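Local structure of Slr1438 protein (Synechocystis sp., 3K25) at residues R10-Y14 against S26-G30; E17-A23 against L138-S142; G174-P180 against R217-P223; V231-Y237 against R278-F284. The protein is of unknown function but probably binds carbohydrate and may act as a sugar isomerase of the aldose 1-epimerase type. All coordinates share one frame; numbering follows the deposited sequence.

Contact 1 (R10-Y14 against S26-G30); sequences RPLTY and SLVPG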
loop_
_atom_site.group_PDB
_atom_site.type_symbol
_atom_site.label_atom_id
_atom_site.label_comp_id
_atom_site.label_asym_id
_atom_site.label_seq_id
_atom_site.Cartn_x
_atom_site.Cartn_y
_atom_site.Cartn_z
ATOM N N ARG A 10 -11.622 19.680 1.850
ATOM C CA ARG A 10 -10.228 19.265 1.938
ATOM C C ARG A 10 -10.011 18.706 3.330
ATOM O O ARG A 10 -10.168 19.404 4.321
ATOM C CB ARG A 10 -9.269 20.427 1.693
ATOM C CG ARG A 10 -7.834 19.954 1.500
ATOM C CD ARG A 10 -6.897 21.085 1.142
ATOM N NE ARG A 10 -6.712 22.009 2.256
ATOM C CZ ARG A 10 -5.920 23.073 2.220
ATOM N NH1 ARG A 10 -5.230 23.352 1.121
ATOM N NH2 ARG A 10 -5.822 23.859 3.281
ATOM N N PRO A 11 -9.644 17.423 3.422
ATOM C CA PRO A 11 -9.413 16.758 4.711
ATOM C C PRO A 11 -8.197 17.227 5.476
ATOM O O PRO A 11 -7.297 17.861 4.922
ATOM C CB PRO A 11 -9.297 15.292 4.322
ATOM C CG PRO A 11 -8.620 15.387 2.977
ATOM C CD PRO A 11 -9.366 16.512 2.297
ATOM N N LEU A 12 -8.180 16.898 6.763
ATOM C CA LEU A 12 -7.068 17.254 7.619
ATOM C C LEU A 12 -5.840 16.541 7.054
ATOM O O LEU A 12 -5.732 15.305 7.064
ATOM C CB LEU A 12 -7.349 16.822 9.053
ATOM C CG LEU A 12 -6.384 17.484 10.034
ATOM C CD1 LEU A 12 -7.158 17.991 11.243
ATOM C CD2 LEU A 12 -5.295 16.513 10.422
ATOM N N THR A 13 -4.914 17.348 6.553
ATOM C CA THR A 13 -3.709 16.836 5.927
ATOM C C THR A 13 -2.440 17.198 6.674
ATOM O O THR A 13 -2.230 18.356 7.052
ATOM C CB THR A 13 -3.614 17.384 4.503
ATOM O OG1 THR A 13 -4.843 17.103 3.825
ATOM C CG2 THR A 13 -2.446 16.767 3.756
ATOM N N TYR A 14 -1.594 16.197 6.882
ATOM C CA TYR A 14 -0.317 16.403 7.546
ATOM C C TYR A 14 0.739 16.563 6.473
ATOM O O TYR A 14 0.650 15.949 5.413
ATOM C CB TYR A 14 0.014 15.229 8.470
ATOM C CG TYR A 14 -0.462 15.475 9.887
ATOM C CD1 TYR A 14 -1.809 15.342 10.234
ATOM C CD2 TYR A 14 0.425 15.931 10.863
ATOM C CE1 TYR A 14 -2.255 15.670 11.519
ATOM C CE2 TYR A 14 -0.003 16.260 12.140
ATOM C CZ TYR A 14 -1.340 16.132 12.466
ATOM O OH TYR A 14 -1.752 16.479 13.731
ATOM N N SER A 26 2.723 14.315 1.907
ATOM C CA SER A 26 1.397 14.668 2.380
ATOM C C SER A 26 0.662 13.412 2.817
ATOM O O SER A 26 0.457 12.493 2.022
ATOM C CB SER A 26 0.606 15.376 1.277
ATOM O OG SER A 26 1.295 16.526 0.816
ATOM N N LEU A 27 0.271 13.374 4.087
ATOM C CA LEU A 27 -0.448 12.234 4.634
ATOM C C LEU A 27 -1.777 12.699 5.234
ATOM O O LEU A 27 -1.805 13.629 6.030
ATOM C CB LEU A 27 0.438 11.536 5.674
ATOM C CG LEU A 27 -0.100 10.534 6.694
ATOM C CD1 LEU A 27 -1.113 9.598 6.097
ATOM C CD2 LEU A 27 1.085 9.782 7.256
ATOM N N VAL A 28 -2.882 12.083 4.814
ATOM C CA VAL A 28 -4.199 12.446 5.328
ATOM C C VAL A 28 -4.828 11.222 6.024
ATOM O O VAL A 28 -5.479 10.379 5.396
ATOM C CB VAL A 28 -5.099 13.041 4.174
ATOM C CG1 VAL A 28 -4.707 12.450 2.859
ATOM C CG2 VAL A 28 -6.592 12.810 4.450
ATOM N N PRO A 29 -4.611 11.116 7.349
ATOM C CA PRO A 29 -5.048 10.087 8.305
ATOM C C PRO A 29 -6.516 9.665 8.362
ATOM O O PRO A 29 -6.811 8.504 8.605
ATOM C CB PRO A 29 -4.561 10.640 9.644
ATOM C CG PRO A 29 -4.538 12.118 9.416
ATOM C CD PRO A 29 -3.942 12.218 8.057
ATOM N N GLY A 30 -7.432 10.603 8.157
ATOM C CA GLY A 30 -8.847 10.271 8.193
ATOM C C GLY A 30 -9.297 9.436 7.004
ATOM O O GLY A 30 -10.394 8.868 7.023
#

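Contact 2 (E17-A23 against L138-S142); sequences EDDQSLA and LQGHS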
loop_
_atom_site.group_PDB
_atom_site.type_symbol
_atom_site.label_atom_id
_atom_site.label_comp_id
_atom_site.label_asym_id
_atom_site.label_seq_id
_atom_site.Cartn_x
_atom_site.Cartn_y
_atom_site.Cartn_z
ATOM N N GLU A 17 8.459 16.941 5.975
ATOM C CA GLU A 17 9.574 17.430 5.184
ATOM C C GLU A 17 10.966 17.379 5.805
ATOM O O GLU A 17 11.135 17.333 7.032
ATOM C CB GLU A 17 9.294 18.871 4.729
ATOM C CG GLU A 17 10.436 19.839 4.980
ATOM C CD GLU A 17 10.148 21.232 4.483
ATOM O OE1 GLU A 17 10.085 21.422 3.254
ATOM O OE2 GLU A 17 9.979 22.138 5.325
ATOM N N ASP A 18 11.944 17.374 4.899
ATOM C CA ASP A 18 13.367 17.421 5.196
ATOM C C ASP A 18 13.851 18.504 4.231
ATOM O O ASP A 18 14.152 18.219 3.068
ATOM C CB ASP A 18 14.064 16.086 4.890
ATOM C CG ASP A 18 15.591 16.142 5.109
ATOM O OD1 ASP A 18 16.073 16.935 5.959
ATOM O OD2 ASP A 18 16.313 15.369 4.439
ATOM N N ASP A 19 13.888 19.749 4.718
ATOM C CA ASP A 19 14.309 20.899 3.912
ATOM C C ASP A 19 15.709 20.723 3.360
ATOM O O ASP A 19 16.130 21.469 2.487
ATOM C CB ASP A 19 14.225 22.212 4.715
ATOM C CG ASP A 19 15.030 22.177 6.009
ATOM O OD1 ASP A 19 16.061 21.477 6.064
ATOM O OD2 ASP A 19 14.636 22.872 6.973
ATOM N N GLN A 20 16.422 19.726 3.874
ATOM C CA GLN A 20 17.769 19.439 3.421
ATOM C C GLN A 20 17.749 18.641 2.136
ATOM O O GLN A 20 18.413 18.992 1.172
ATOM C CB GLN A 20 18.532 18.674 4.496
ATOM C CG GLN A 20 18.985 19.565 5.619
ATOM C CD GLN A 20 19.665 20.802 5.085
ATOM O OE1 GLN A 20 20.658 20.713 4.361
ATOM N NE2 GLN A 20 19.128 21.966 5.424
ATOM N N SER A 21 16.980 17.564 2.124
ATOM C CA SER A 21 16.888 16.723 0.940
ATOM C C SER A 21 15.828 17.271 0.015
ATOM O O SER A 21 15.615 16.732 -1.067
ATOM C CB SER A 21 16.500 15.306 1.334
ATOM O OG SER A 21 15.242 15.309 1.993
ATOM N N LEU A 22 15.170 18.347 0.441
ATOM C CA LEU A 22 14.098 18.945 -0.345
ATOM C C LEU A 22 13.002 17.904 -0.543
ATOM O O LEU A 22 12.473 17.726 -1.644
ATOM C CB LEU A 22 14.617 19.425 -1.704
ATOM C CG LEU A 22 15.055 20.888 -1.772
ATOM C CD1 LEU A 22 16.104 21.165 -0.716
ATOM C CD2 LEU A 22 15.594 21.186 -3.152
ATOM N N ALA A 23 12.665 17.219 0.544
ATOM C CA ALA A 23 11.641 16.189 0.509
ATOM C C ALA A 23 10.406 16.579 1.313
ATOM O O ALA A 23 10.504 17.005 2.468
ATOM C CB ALA A 23 12.203 14.881 1.037
ATOM N N LEU A 138 10.036 9.980 7.275
ATOM C CA LEU A 138 10.549 10.597 6.060
ATOM C C LEU A 138 11.925 11.211 6.283
ATOM O O LEU A 138 12.082 12.070 7.143
ATOM C CB LEU A 138 9.605 11.697 5.592
ATOM C CG LEU A 138 10.067 12.354 4.291
ATOM C CD1 LEU A 138 9.540 11.515 3.131
ATOM C CD2 LEU A 138 9.547 13.796 4.183
ATOM N N GLN A 139 12.913 10.749 5.522
ATOM C CA GLN A 139 14.266 11.288 5.598
ATOM C C GLN A 139 14.936 11.212 4.239
ATOM O O GLN A 139 14.677 10.300 3.453
ATOM C CB GLN A 139 15.162 10.532 6.579
ATOM C CG GLN A 139 16.646 10.702 6.180
ATOM C CD GLN A 139 17.625 9.868 6.983
ATOM O OE1 GLN A 139 17.396 8.680 7.239
ATOM N NE2 GLN A 139 18.747 10.482 7.365
ATOM N N GLY A 140 15.818 12.175 3.990
ATOM C CA GLY A 140 16.553 12.215 2.747
ATOM C C GLY A 140 15.707 11.892 1.539
ATOM O O GLY A 140 14.784 12.629 1.215
ATOM N N HIS A 141 16.012 10.786 0.872
ATOM C CA HIS A 141 15.267 10.415 -0.319
ATOM C C HIS A 141 14.459 9.141 -0.149
ATOM O O HIS A 141 14.233 8.404 -1.112
ATOM C CB HIS A 141 16.228 10.272 -1.501
ATOM C CG HIS A 141 16.802 11.572 -1.972
ATOM N ND1 HIS A 141 16.054 12.520 -2.638
ATOM C CD2 HIS A 141 18.049 12.091 -1.858
ATOM C CE1 HIS A 141 16.815 13.564 -2.916
ATOM N NE2 HIS A 141 18.029 13.330 -2.453
ATOM N N SER A 142 14.000 8.879 1.067
ATOM C CA SER A 142 13.228 7.670 1.280
ATOM C C SER A 142 12.070 7.799 2.256
ATOM O O SER A 142 12.010 8.729 3.068
ATOM C CB SER A 142 14.152 6.540 1.746
ATOM O OG SER A 142 14.618 6.764 3.065
#

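Contact 3 (G174-P180 against R217-P223); sequences GITLAIP and RAHFIDP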
loop_
_atom_site.group_PDB
_atom_site.type_symbol
_atom_site.label_atom_id
_atom_site.label_comp_id
_atom_site.label_asym_id
_atom_site.label_seq_id
_atom_site.Cartn_x
_atom_site.Cartn_y
_atom_site.Cartn_z
ATOM N N GLY A 174 10.743 2.918 -21.513
ATOM C CA GLY A 174 12.121 2.872 -21.055
ATOM C C GLY A 174 12.339 2.301 -19.665
ATOM O O GLY A 174 13.477 2.215 -19.191
ATOM N N ILE A 175 11.255 1.897 -19.014
ATOM C CA ILE A 175 11.334 1.351 -17.662
ATOM C C ILE A 175 12.137 0.054 -17.554
ATOM O O ILE A 175 11.844 -0.937 -18.226
ATOM C CB ILE A 175 9.914 1.097 -17.077
ATOM C CG1 ILE A 175 9.140 2.411 -16.992
ATOM C CG2 ILE A 175 10.016 0.479 -15.684
ATOM C CD1 ILE A 175 9.797 3.463 -16.101
ATOM N N THR A 176 13.151 0.078 -16.696
ATOM C CA THR A 176 13.987 -1.087 -16.436
ATOM C C THR A 176 13.423 -1.741 -15.169
ATOM O O THR A 176 13.270 -1.070 -14.146
ATOM C CB THR A 176 15.453 -0.671 -16.175
ATOM O OG1 THR A 176 16.030 -0.159 -17.382
ATOM C CG2 THR A 176 16.271 -1.851 -15.685
ATOM N N LEU A 177 13.098 -3.031 -15.237
ATOM C CA LEU A 177 12.551 -3.742 -14.079
ATOM C C LEU A 177 13.545 -4.677 -13.390
ATOM O O LEU A 177 14.549 -5.090 -13.967
ATOM C CB LEU A 177 11.302 -4.540 -14.470
ATOM C CG LEU A 177 9.998 -3.745 -14.579
ATOM C CD1 LEU A 177 8.817 -4.701 -14.766
ATOM C CD2 LEU A 177 9.811 -2.913 -13.314
ATOM N N ALA A 178 13.243 -5.010 -12.141
ATOM C CA ALA A 178 14.093 -5.881 -11.353
ATOM C C ALA A 178 13.253 -6.535 -10.268
ATOM O O ALA A 178 13.309 -6.154 -9.095
ATOM C CB ALA A 178 15.234 -5.083 -10.735
ATOM N N ILE A 179 12.467 -7.518 -10.686
ATOM C CA ILE A 179 11.604 -8.271 -9.792
ATOM C C ILE A 179 12.257 -9.642 -9.588
ATOM O O ILE A 179 12.566 -10.332 -10.552
ATOM C CB ILE A 179 10.225 -8.430 -10.428
ATOM C CG1 ILE A 179 9.701 -7.042 -10.827
ATOM C CG2 ILE A 179 9.287 -9.149 -9.470
ATOM C CD1 ILE A 179 8.455 -7.062 -11.707
ATOM N N PRO A 180 12.478 -10.045 -8.324
ATOM C CA PRO A 180 13.103 -11.325 -7.956
ATOM C C PRO A 180 12.189 -12.542 -7.995
ATOM O O PRO A 180 11.901 -13.157 -6.969
ATOM C CB PRO A 180 13.628 -11.050 -6.558
ATOM C CG PRO A 180 12.524 -10.193 -5.989
ATOM C CD PRO A 180 12.186 -9.238 -7.124
ATOM N N ARG A 217 13.461 -7.495 -1.749
ATOM C CA ARG A 217 13.455 -6.198 -2.411
ATOM C C ARG A 217 13.114 -6.299 -3.884
ATOM O O ARG A 217 13.002 -7.385 -4.434
ATOM C CB ARG A 217 14.820 -5.513 -2.275
ATOM C CG ARG A 217 15.983 -6.258 -2.934
ATOM C CD ARG A 217 17.256 -5.411 -2.938
ATOM N NE ARG A 217 17.506 -4.785 -1.639
ATOM C CZ ARG A 217 17.817 -5.440 -0.519
ATOM N NH1 ARG A 217 17.935 -6.767 -0.517
ATOM N NH2 ARG A 217 17.987 -4.763 0.615
ATOM N N ALA A 218 12.970 -5.136 -4.512
ATOM C CA ALA A 218 12.640 -5.014 -5.933
ATOM C C ALA A 218 12.734 -3.525 -6.315
ATOM O O ALA A 218 12.659 -2.647 -5.452
ATOM C CB ALA A 218 11.231 -5.543 -6.189
ATOM N N HIS A 219 12.904 -3.238 -7.601
ATOM C CA HIS A 219 13.007 -1.850 -8.029
ATOM C C HIS A 219 12.801 -1.715 -9.521
ATOM O O HIS A 219 12.608 -2.704 -10.224
ATOM C CB HIS A 219 14.378 -1.266 -7.645
ATOM C CG HIS A 219 15.510 -1.726 -8.515
ATOM N ND1 HIS A 219 15.631 -1.360 -9.839
ATOM C CD2 HIS A 219 16.578 -2.516 -8.246
ATOM C CE1 HIS A 219 16.723 -1.902 -10.348
ATOM N NE2 HIS A 219 17.317 -2.608 -9.402
ATOM N N PHE A 220 12.815 -0.476 -9.994
ATOM C CA PHE A 220 12.665 -0.197 -11.417
ATOM C C PHE A 220 13.362 1.121 -11.711
ATOM O O PHE A 220 13.411 2.016 -10.865
ATOM C CB PHE A 220 11.189 -0.150 -11.830
ATOM C CG PHE A 220 10.466 1.090 -11.401
ATOM C CD1 PHE A 220 10.515 2.248 -12.181
ATOM C CD2 PHE A 220 9.703 1.097 -10.233
ATOM C CE1 PHE A 220 9.808 3.400 -11.809
ATOM C CE2 PHE A 220 8.992 2.245 -9.849
ATOM C CZ PHE A 220 9.045 3.398 -10.642
ATOM N N ILE A 221 13.922 1.223 -12.907
ATOM C CA ILE A 221 14.648 2.421 -13.289
ATOM C C ILE A 221 14.022 3.094 -14.501
ATOM O O ILE A 221 13.821 2.464 -15.541
ATOM C CB ILE A 221 16.134 2.077 -13.574
ATOM C CG1 ILE A 221 16.696 1.265 -12.400
ATOM C CG2 ILE A 221 16.953 3.358 -13.770
ATOM C CD1 ILE A 221 18.128 0.809 -12.575
ATOM N N ASP A 222 13.693 4.371 -14.343
ATOM C CA ASP A 222 13.103 5.148 -15.422
ATOM C C ASP A 222 14.124 6.165 -15.912
ATOM O O ASP A 222 14.418 7.149 -15.229
ATOM C CB ASP A 222 11.838 5.864 -14.946
ATOM C CG ASP A 222 11.241 6.757 -16.019
ATOM O OD1 ASP A 222 11.222 6.336 -17.198
ATOM O OD2 ASP A 222 10.784 7.871 -15.688
ATOM N N PRO A 223 14.699 5.924 -17.099
ATOM C CA PRO A 223 15.695 6.831 -17.669
ATOM C C PRO A 223 15.118 8.211 -17.958
ATOM O O PRO A 223 15.735 9.224 -17.635
ATOM C CB PRO A 223 16.134 6.106 -18.939
ATOM C CG PRO A 223 15.983 4.671 -18.570
ATOM C CD PRO A 223 14.636 4.677 -17.879
#

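Contact 4 (V231-Y237 against R278-F284); sequences VSFSELY and RSAWVNF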
loop_
_atom_site.group_PDB
_atom_site.type_symbol
_atom_site.label_atom_id
_atom_site.label_comp_id
_atom_site.label_asym_id
_atom_site.label_seq_id
_atom_site.Cartn_x
_atom_site.Cartn_y
_atom_site.Cartn_z
ATOM N N VAL A 231 11.864 -0.870 -3.799
ATOM C CA VAL A 231 10.985 -1.312 -2.726
ATOM C C VAL A 231 11.627 -2.440 -1.916
ATOM O O VAL A 231 11.924 -3.507 -2.457
ATOM C CB VAL A 231 9.650 -1.835 -3.291
ATOM C CG1 VAL A 231 8.705 -2.152 -2.159
ATOM C CG2 VAL A 231 9.040 -0.809 -4.230
ATOM N N SER A 232 11.848 -2.208 -0.628
ATOM C CA SER A 232 12.430 -3.237 0.222
ATOM C C SER A 232 11.410 -3.547 1.315
ATOM O O SER A 232 10.506 -2.747 1.556
ATOM C CB SER A 232 13.756 -2.757 0.814
ATOM O OG SER A 232 13.586 -1.583 1.582
ATOM N N PHE A 233 11.543 -4.696 1.978
ATOM C CA PHE A 233 10.560 -5.084 2.993
ATOM C C PHE A 233 10.974 -6.178 3.973
ATOM O O PHE A 233 11.783 -7.050 3.653
ATOM C CB PHE A 233 9.277 -5.538 2.289
ATOM C CG PHE A 233 9.527 -6.270 0.990
ATOM C CD1 PHE A 233 9.835 -5.561 -0.180
ATOM C CD2 PHE A 233 9.471 -7.661 0.934
ATOM C CE1 PHE A 233 10.080 -6.221 -1.380
ATOM C CE2 PHE A 233 9.719 -8.338 -0.274
ATOM C CZ PHE A 233 10.022 -7.615 -1.430
ATOM N N SER A 234 10.394 -6.131 5.169
ATOM C CA SER A 234 10.672 -7.136 6.188
ATOM C C SER A 234 10.068 -8.489 5.742
ATOM O O SER A 234 9.254 -8.541 4.810
ATOM C CB SER A 234 10.101 -6.687 7.540
ATOM O OG SER A 234 8.682 -6.712 7.556
ATOM N N GLU A 235 10.451 -9.578 6.407
ATOM C CA GLU A 235 9.980 -10.902 6.013
ATOM C C GLU A 235 8.486 -11.219 6.042
ATOM O O GLU A 235 8.082 -12.299 5.616
ATOM C CB GLU A 235 10.741 -11.980 6.784
ATOM C CG GLU A 235 10.576 -11.953 8.281
ATOM C CD GLU A 235 11.555 -12.897 8.969
ATOM O OE1 GLU A 235 11.560 -12.950 10.220
ATOM O OE2 GLU A 235 12.321 -13.588 8.255
ATOM N N LEU A 236 7.664 -10.299 6.534
ATOM C CA LEU A 236 6.220 -10.527 6.560
ATOM C C LEU A 236 5.698 -10.532 5.115
ATOM O O LEU A 236 4.673 -11.145 4.813
ATOM C CB LEU A 236 5.514 -9.415 7.347
ATOM C CG LEU A 236 3.976 -9.379 7.265
ATOM C CD1 LEU A 236 3.403 -10.544 8.063
ATOM C CD2 LEU A 236 3.420 -8.042 7.781
ATOM N N TYR A 237 6.422 -9.861 4.222
ATOM C CA TYR A 237 5.993 -9.766 2.838
ATOM C C TYR A 237 6.638 -10.789 1.926
ATOM O O TYR A 237 7.849 -10.761 1.700
ATOM C CB TYR A 237 6.251 -8.351 2.335
ATOM C CG TYR A 237 5.617 -7.338 3.244
ATOM C CD1 TYR A 237 6.331 -6.793 4.319
ATOM C CD2 TYR A 237 4.268 -6.987 3.095
ATOM C CE1 TYR A 237 5.709 -5.922 5.230
ATOM C CE2 TYR A 237 3.639 -6.125 3.998
ATOM C CZ TYR A 237 4.361 -5.599 5.062
ATOM O OH TYR A 237 3.734 -4.769 5.971
ATOM N N ARG A 278 2.890 -8.350 16.235
ATOM C CA ARG A 278 4.110 -8.577 15.480
ATOM C C ARG A 278 4.382 -7.305 14.698
ATOM O O ARG A 278 3.472 -6.512 14.441
ATOM C CB ARG A 278 3.996 -9.799 14.562
ATOM C CG ARG A 278 2.843 -9.796 13.594
ATOM C CD ARG A 278 2.725 -11.170 12.919
ATOM N NE ARG A 278 3.811 -11.432 11.973
ATOM C CZ ARG A 278 3.936 -12.550 11.257
ATOM N NH1 ARG A 278 3.051 -13.542 11.375
ATOM N NH2 ARG A 278 4.929 -12.664 10.386
ATOM N N SER A 279 5.642 -7.079 14.362
ATOM C CA SER A 279 5.999 -5.876 13.629
ATOM C C SER A 279 6.612 -6.186 12.274
ATOM O O SER A 279 7.057 -7.301 12.003
ATOM C CB SER A 279 6.946 -4.995 14.461
ATOM O OG SER A 279 8.184 -5.633 14.708
ATOM N N ALA A 280 6.612 -5.180 11.415
ATOM C CA ALA A 280 7.148 -5.330 10.080
ATOM C C ALA A 280 7.445 -3.941 9.561
ATOM O O ALA A 280 7.170 -2.940 10.232
ATOM C CB ALA A 280 6.118 -6.021 9.187
ATOM N N TRP A 281 8.010 -3.881 8.364
ATOM C CA TRP A 281 8.309 -2.611 7.747
ATOM C C TRP A 281 8.489 -2.738 6.237
ATOM O O TRP A 281 8.854 -3.794 5.711
ATOM C CB TRP A 281 9.578 -2.013 8.359
ATOM C CG TRP A 281 10.774 -2.889 8.182
ATOM C CD1 TRP A 281 11.244 -3.825 9.063
ATOM C CD2 TRP A 281 11.600 -2.985 7.013
ATOM N NE1 TRP A 281 12.305 -4.499 8.512
ATOM C CE2 TRP A 281 12.547 -4.005 7.254
ATOM C CE3 TRP A 281 11.628 -2.313 5.783
ATOM C CZ2 TRP A 281 13.516 -4.373 6.304
ATOM C CZ3 TRP A 281 12.588 -2.680 4.842
ATOM C CH2 TRP A 281 13.518 -3.702 5.110
ATOM N N VAL A 282 8.219 -1.636 5.551
ATOM C CA VAL A 282 8.387 -1.559 4.111
ATOM C C VAL A 282 9.193 -0.285 3.881
ATOM O O VAL A 282 9.046 0.687 4.613
ATOM C CB VAL A 282 7.039 -1.473 3.394
ATOM C CG1 VAL A 282 7.269 -1.368 1.911
ATOM C CG2 VAL A 282 6.212 -2.714 3.702
ATOM N N ASN A 283 10.065 -0.293 2.883
ATOM C CA ASN A 283 10.895 0.876 2.626
ATOM C C ASN A 283 10.846 1.302 1.171
ATOM O O ASN A 283 10.704 0.482 0.267
ATOM C CB ASN A 283 12.341 0.586 3.026
ATOM C CG ASN A 283 13.147 1.850 3.262
ATOM O OD1 ASN A 283 13.120 2.430 4.354
ATOM N ND2 ASN A 283 13.866 2.290 2.231
ATOM N N PHE A 284 10.953 2.605 0.956
ATOM C CA PHE A 284 10.925 3.150 -0.386
ATOM C C PHE A 284 12.117 4.076 -0.556
ATOM O O PHE A 284 12.240 5.079 0.141
ATOM C CB PHE A 284 9.612 3.888 -0.605
ATOM C CG PHE A 284 8.408 3.019 -0.400
ATOM C CD1 PHE A 284 8.115 1.991 -1.297
ATOM C CD2 PHE A 284 7.588 3.192 0.721
ATOM C CE1 PHE A 284 7.027 1.146 -1.082
ATOM C CE2 PHE A 284 6.497 2.350 0.944
ATOM C CZ PHE A 284 6.218 1.321 0.036
#

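Contact 1 (R10-Y14 against S26-G30)
In V28 the first torsion swings CG2 far from the residue's own backbone N, and this methyl packs on the proline ring of P11, with V28 CG2 3.6 Å from P11 CG. At T13 alongside, a chi1 of -53° sets OG1 beside its own N, from where the hydroxyl donates back to P11 O over 2.8 Å, standing above that carbonyl's plane. This bond bridges P11 and T13, and the same torsion turns the T13 methyl, CG2, to S26 CB. The touching parts, 11-14 and 26-29, run 115° apart, and a single antiparallel hydrogen-bonded pair joins them: Y14 N donates to L27 O (2.7 Å) and L27 N to Y14 O (2.9 Å). S26 CA adds a C-H...O contact to the same Y14 carbonyl, while Y14 CD1 rests 4.3 Å from P29 CG. The principle is that of an edge strand whose sheet pairing begins just as the chain arrives. Strand 14-18 is outermost in a four-stranded antiparallel sheet; S26 bonds onward to T36 of strand 34-40, F53 backs P11 and V28, and Y14, L27 and P29 lean on strand 110-117 through L112 and L114.

Contact 2 (E17-A23 against L138-S142)
E17 meets the other segment through its backbone, its CA lying 3.8 Å from L138 CD2, while its carboxylate forms a salt bridge with R24. Next comes D18, whose CG stands anti to its backbone N (chi1 176°), bringing the carboxylate across to the opposite turn. There D18 OD2 receives a weak bond from G140 N at 3.3 Å and another weak one from S21 N. Three residues on from D18, at S21, the hydroxyl sits between two acceptors, with S21 OG 2.7 Å from D18 OD2 and 2.8 Å from G140 O; its one proton could serve either. The backbone carbonyl of S21 approaches H141 CE1. L22 takes left-handed backbone angles, and L22 and A23 both face D18, a G1 beta bulge that closes the hairpin between strands 14-18 and 23-28. D18 N bonds to A23 O, and D18 O accepts from A23 N and, weakly, from L22 N. A23 CB lies 3.4 Å from G140 O and 4.3 Å from L138 CD2. Across the contact, G140 adopts a positive phi in the tight turn where S142 N bonds to Q139 O. The hairpin loop joining 14-18 to 23-28 thus meets the turn joining 130-139 to 142-151, bringing the four-stranded sheet against the eight-stranded one: L138 packs on W38 and H141 on V40 of strand 34-40, while H141 also touches V286 of strand 276-287, neighbour to strand 142-151.

Contact 3 (G174-P180 against R217-P223)
A178 CB sits over one face of the H219 imidazole, 3.6 Å from the ring centroid and 15° off its normal, a CH-pi contact displaced to the CE1-NE2 side. F220 is met obliquely: I175 CG2 lies 4.0 Å from F220 CD1, and L177 CD2 reaches F220 CB at 3.4 Å. The chi1 of 75° holds the phenyl group of F220 between its own backbone N and carbonyl carbon, next to I175. A serine in place of H219 lacks the imidazole, and the A178 methyl would probably be left without its CH-pi partner. The two aromatic rings lie on opposite faces of an antiparallel ladder. Strand 176-178 is one of the two outermost strands of an eight-stranded sheet, one layer of the beta-sandwich known from galactose mutarotase relatives. T176 and I221 form a hydrogen-bonded pair on the H219 side: T176 N donates to I221 O over 2.7 Å, and the return bond from I221 N reaches T176 O on a lone pair in the carbonyl plane. L177 opposes F220 in a non-hydrogen-bonded pair, and further on H219 N gives A178 O only a weak bond of 3.3 Å. At one end, I175 CD1 packs against D222 CB, whose carboxylate pairs with R225; at the other, P180 CD lies 3.9 Å from A218 CB. L240 and L242 of strand 239-245 cover the side bearing L177 and A218.

Contact 4 (V231-Y237 against R278-F284)
W281 lays its indole over the F233-S234 backbone, where strand 227-233 pairs antiparallel with strand 276-287 inside the eight-stranded sheet running from 100-105 to 176-178 of the mutarotase-like sandwich. The tight part is the buried face carrying V231, F233, V282 and F284. V231 CG1 lies 3.9 Å from F284 CE1, their side chains pointing the same way, while V282 CG2 stands over the Y237 ring, 4.0 Å from its centroid, the two groups nearly perpendicular. Y237 OH is held by Q147, and F163 and P255 back V282. At the far end of this face the packing gives way to the partly exposed R278, whose guanidinium has L236 CD1 over one face, 3.5 Å from R278 NH2, and whose NH1 bonds to W271 O. The opposite, more open face carries W281 and N283, whose OD1 bonds to R144. With chi1 at 60°, the indole folds back over the partner strand: S234 CB lies above its five-membered ring, 3.5 Å from the centroid, S232 OG sits at its edge in plane, and R144 is a cation-pi partner. A leucine in place of W281 would probably leave S234 CB without its aromatic face and R144 without that partner. S234 O accepts from Y237 N in a type I turn. S234 N still donates to W281 O, but the acceptor for W281 N, 3.0 Å away, is the side-chain oxygen S234 OG.

The four contacts illustrate how a large beta-sandwich domain is assembled from local ladders and hairpin ends. Along the chain, contacts 1 and 2 interlock, their segments alternating, whereas contacts 3 and 4 follow in series. Contacts 1 and 2, with centres 19 Å apart, share the small sheet through strands 14-18 and 23-28; contact 2 ties it to the eight-stranded sheet ending in 176-178, within which contacts 3 and 4 lie. Those two lie 18 Å apart between centres and touch, because strands 217-222 and 227-233 are neighbours, with A218 O probably accepting from V231 N. Contact 2 meets contact 4 where S142 packs on F284. Contacts 1 and 3 are the most distant, about 30 Å between centres.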